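Local coordinates for sigma-C capsid protein (Avian reovirus, PDB 2VRS), which mediates attachment of the virion to the host cell as a homotrimeric fibre and induces apoptosis, at residues M83-M88 with H140-L145. Sequence-based numbering, arbitrary orientation.
Sequences MQFRWM and HIPSDL
Pro142 lies against Phe85 and Met83 in a small apolar contact without direct hydrogen bonds, where the loop between strand 128-134 and helix 152-155 passes alongside strand 81-92 in the C-terminal beta-barrel domain of the fibre. The strand belongs to the barrel's antiparallel sheet: Met83 and Phe85 bond through their backbones to Ala105 and Val103 on strand 98-108, while both point their CB atoms toward the loop. The CB of Pro142 points back toward the strand. Its CG is 3.6 Å from CD2 of Phe85 and 4.0 Å from CE2 of the same ring, so the proline meets the ring obliquely, at its CD2-CE2 bond. Phe85 reaches this place because its CG is tucked in between the backbone N and C (chi1 53°). Within the strand, CE3 of Trp87 lies in plane at the edge of the same ring, and Ile138 of the incoming loop packs on both aromatic residues. The neighbouring CB of Pro142 rests 4.1 Å from SD of Met83, whose chain runs across the proline at about a right angle.

Toward Thr139 the link between loop and strand is polar. One water accepts from Arg86 N at 2.8 Å and, more weakly, from His140 N at 3.2 Å, joining strand and loop next to the backbone pairing of Arg86 with Thr139. At the far end the loop folds through an inverse gamma turn centred on Asp144, closed by a weak hydrogen bond from Leu145 N to Ser143 O. Met83 meets this turn with its tip: its outer bonds stretched straight (chi3 179°), it brings its CE methyl to 3.7 Å from Asp144 CB and 3.4 Å from Asp144 O.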
loop_
_atom_site.group_PDB
_atom_site.type_symbol
_atom_site.label_atom_id
_atom_site.label_comp_id
_atom_site.label_asym_id
_atom_site.label_seq_id
_atom_site.Cartn_x
_atom_site.Cartn_y
_atom_site.Cartn_z
ATOM N N MET C 83 2.491 -21.077 -4.026
ATOM C CA MET C 83 1.802 -22.024 -4.908
ATOM C C MET C 83 2.774 -22.745 -5.821
ATOM O O MET C 83 3.709 -22.152 -6.346
ATOM C CB MET C 83 0.795 -21.293 -5.771
ATOM C CG MET C 83 -0.263 -20.579 -5.020
ATOM S SD MET C 83 -1.270 -19.748 -6.269
ATOM C CE MET C 83 -2.476 -18.997 -5.243
ATOM N N GLN C 84 2.545 -24.038 -6.033
ATOM C CA GLN C 84 3.420 -24.839 -6.905
ATOM C C GLN C 84 2.489 -25.569 -7.886
ATOM O O GLN C 84 1.546 -26.270 -7.476
ATOM C CB GLN C 84 4.218 -25.855 -6.088
ATOM C CG GLN C 84 5.096 -25.195 -5.038
ATOM C CD GLN C 84 5.757 -26.221 -4.162
ATOM O OE1 GLN C 84 5.602 -26.207 -2.944
ATOM N NE2 GLN C 84 6.479 -27.140 -4.783
ATOM N N PHE C 85 2.692 -25.314 -9.172
ATOM C CA PHE C 85 1.925 -25.991 -10.220
ATOM C C PHE C 85 2.717 -26.128 -11.518
ATOM O O PHE C 85 3.825 -25.595 -11.654
ATOM C CB PHE C 85 0.592 -25.266 -10.427
ATOM C CG PHE C 85 0.733 -23.772 -10.676
ATOM C CD1 PHE C 85 0.932 -23.293 -11.972
ATOM C CD2 PHE C 85 0.637 -22.858 -9.622
ATOM C CE1 PHE C 85 1.046 -21.903 -12.204
ATOM C CE2 PHE C 85 0.745 -21.460 -9.845
ATOM C CZ PHE C 85 0.957 -20.995 -11.132
ATOM N N ARG C 86 2.139 -26.832 -12.485
ATOM C CA ARG C 86 2.730 -26.958 -13.806
ATOM C C ARG C 86 1.957 -26.135 -14.835
ATOM O O ARG C 86 0.721 -26.064 -14.797
ATOM C CB ARG C 86 2.793 -28.449 -14.195
ATOM C CG ARG C 86 3.652 -29.271 -13.212
ATOM C CD ARG C 86 5.126 -29.093 -13.515
ATOM N NE ARG C 86 5.661 -30.166 -14.360
ATOM C CZ ARG C 86 5.589 -30.212 -15.693
ATOM N NH1 ARG C 86 4.985 -29.245 -16.380
ATOM N NH2 ARG C 86 6.125 -31.242 -16.346
ATOM N N TRP C 87 2.687 -25.523 -15.754
ATOM C CA TRP C 87 2.035 -24.624 -16.731
ATOM C C TRP C 87 2.581 -24.936 -18.103
ATOM O O TRP C 87 3.808 -24.897 -18.312
ATOM C CB TRP C 87 2.372 -23.161 -16.386
ATOM C CG TRP C 87 1.393 -22.163 -16.855
ATOM C CD1 TRP C 87 0.527 -22.281 -17.909
ATOM C CD2 TRP C 87 1.180 -20.858 -16.293
ATOM N NE1 TRP C 87 -0.227 -21.118 -18.041
ATOM C CE2 TRP C 87 0.146 -20.243 -17.044
ATOM C CE3 TRP C 87 1.750 -20.155 -15.200
ATOM C CZ2 TRP C 87 -0.337 -18.955 -16.746
ATOM C CZ3 TRP C 87 1.268 -18.854 -14.906
ATOM C CH2 TRP C 87 0.229 -18.280 -15.663
ATOM N N MET C 88 1.698 -25.280 -19.044
ATOM C CA MET C 88 2.178 -25.513 -20.404
ATOM C C MET C 88 2.172 -24.171 -21.101
ATOM O O MET C 88 1.117 -23.556 -21.292
ATOM C CB MET C 88 1.311 -26.538 -21.157
ATOM C CG MET C 88 1.957 -26.971 -22.478
ATOM S SD MET C 88 0.726 -27.704 -23.584
ATOM C CE MET C 88 -0.450 -26.353 -23.832
ATOM N N HIS C 140 -3.223 -28.344 -13.051
ATOM C CA HIS C 140 -4.201 -28.569 -11.994
ATOM C C HIS C 140 -4.372 -27.205 -11.310
ATOM O O HIS C 140 -3.579 -26.826 -10.445
ATOM C CB HIS C 140 -3.672 -29.643 -11.038
ATOM C CG HIS C 140 -4.702 -30.149 -10.081
ATOM N ND1 HIS C 140 -4.641 -29.899 -8.725
ATOM C CD2 HIS C 140 -5.823 -30.873 -10.280
ATOM C CE1 HIS C 140 -5.689 -30.442 -8.133
ATOM N NE2 HIS C 140 -6.435 -31.012 -9.060
ATOM N N ILE C 141 -5.375 -26.467 -11.766
ATOM C CA ILE C 141 -5.618 -25.077 -11.378
ATOM C C ILE C 141 -5.609 -24.907 -9.853
ATOM O O ILE C 141 -6.282 -25.655 -9.156
ATOM C CB ILE C 141 -6.991 -24.581 -11.953
ATOM C CG1 ILE C 141 -7.121 -24.872 -13.467
ATOM C CG2 ILE C 141 -7.206 -23.103 -11.655
ATOM C CD1 ILE C 141 -6.657 -23.747 -14.420
ATOM N N PRO C 142 -4.798 -23.961 -9.327
ATOM C CA PRO C 142 -4.874 -23.635 -7.899
ATOM C C PRO C 142 -6.270 -23.136 -7.522
ATOM O O PRO C 142 -6.929 -22.482 -8.344
ATOM C CB PRO C 142 -3.862 -22.490 -7.750
ATOM C CG PRO C 142 -2.900 -22.705 -8.859
ATOM C CD PRO C 142 -3.756 -23.164 -10.000
ATOM N N SER C 143 -6.713 -23.458 -6.303
ATOM C CA SER C 143 -7.980 -22.928 -5.765
ATOM C C SER C 143 -7.995 -21.405 -5.762
ATOM O O SER C 143 -8.930 -20.788 -6.278
ATOM C CB SER C 143 -8.248 -23.457 -4.351
ATOM O OG SER C 143 -9.100 -24.578 -4.408
ATOM N N ASP C 144 -6.938 -20.801 -5.204
ATOM C CA ASP C 144 -6.855 -19.331 -5.111
ATOM C C ASP C 144 -6.469 -18.655 -6.446
ATOM O O ASP C 144 -5.446 -17.904 -6.517
ATOM C CB ASP C 144 -5.912 -18.888 -3.976
ATOM C CG ASP C 144 -6.460 -19.201 -2.592
ATOM O OD1 ASP C 144 -7.608 -19.691 -2.468
ATOM O OD2 ASP C 144 -5.736 -18.935 -1.612
ATOM N N LEU C 145 -7.310 -18.864 -7.468
ATOM C CA LEU C 145 -7.073 -18.255 -8.822
ATOM C C LEU C 145 -6.913 -16.725 -8.879
ATOM O O LEU C 145 -6.218 -16.181 -9.777
ATOM C CB LEU C 145 -8.136 -18.709 -9.833
ATOM C CG LEU C 145 -7.681 -18.889 -11.289
ATOM C CD1 LEU C 145 -6.342 -19.650 -11.418
ATOM C CD2 LEU C 145 -8.749 -19.580 -12.104
HETATM O O HOH W 1 -0.253 -28.199 -11.834
#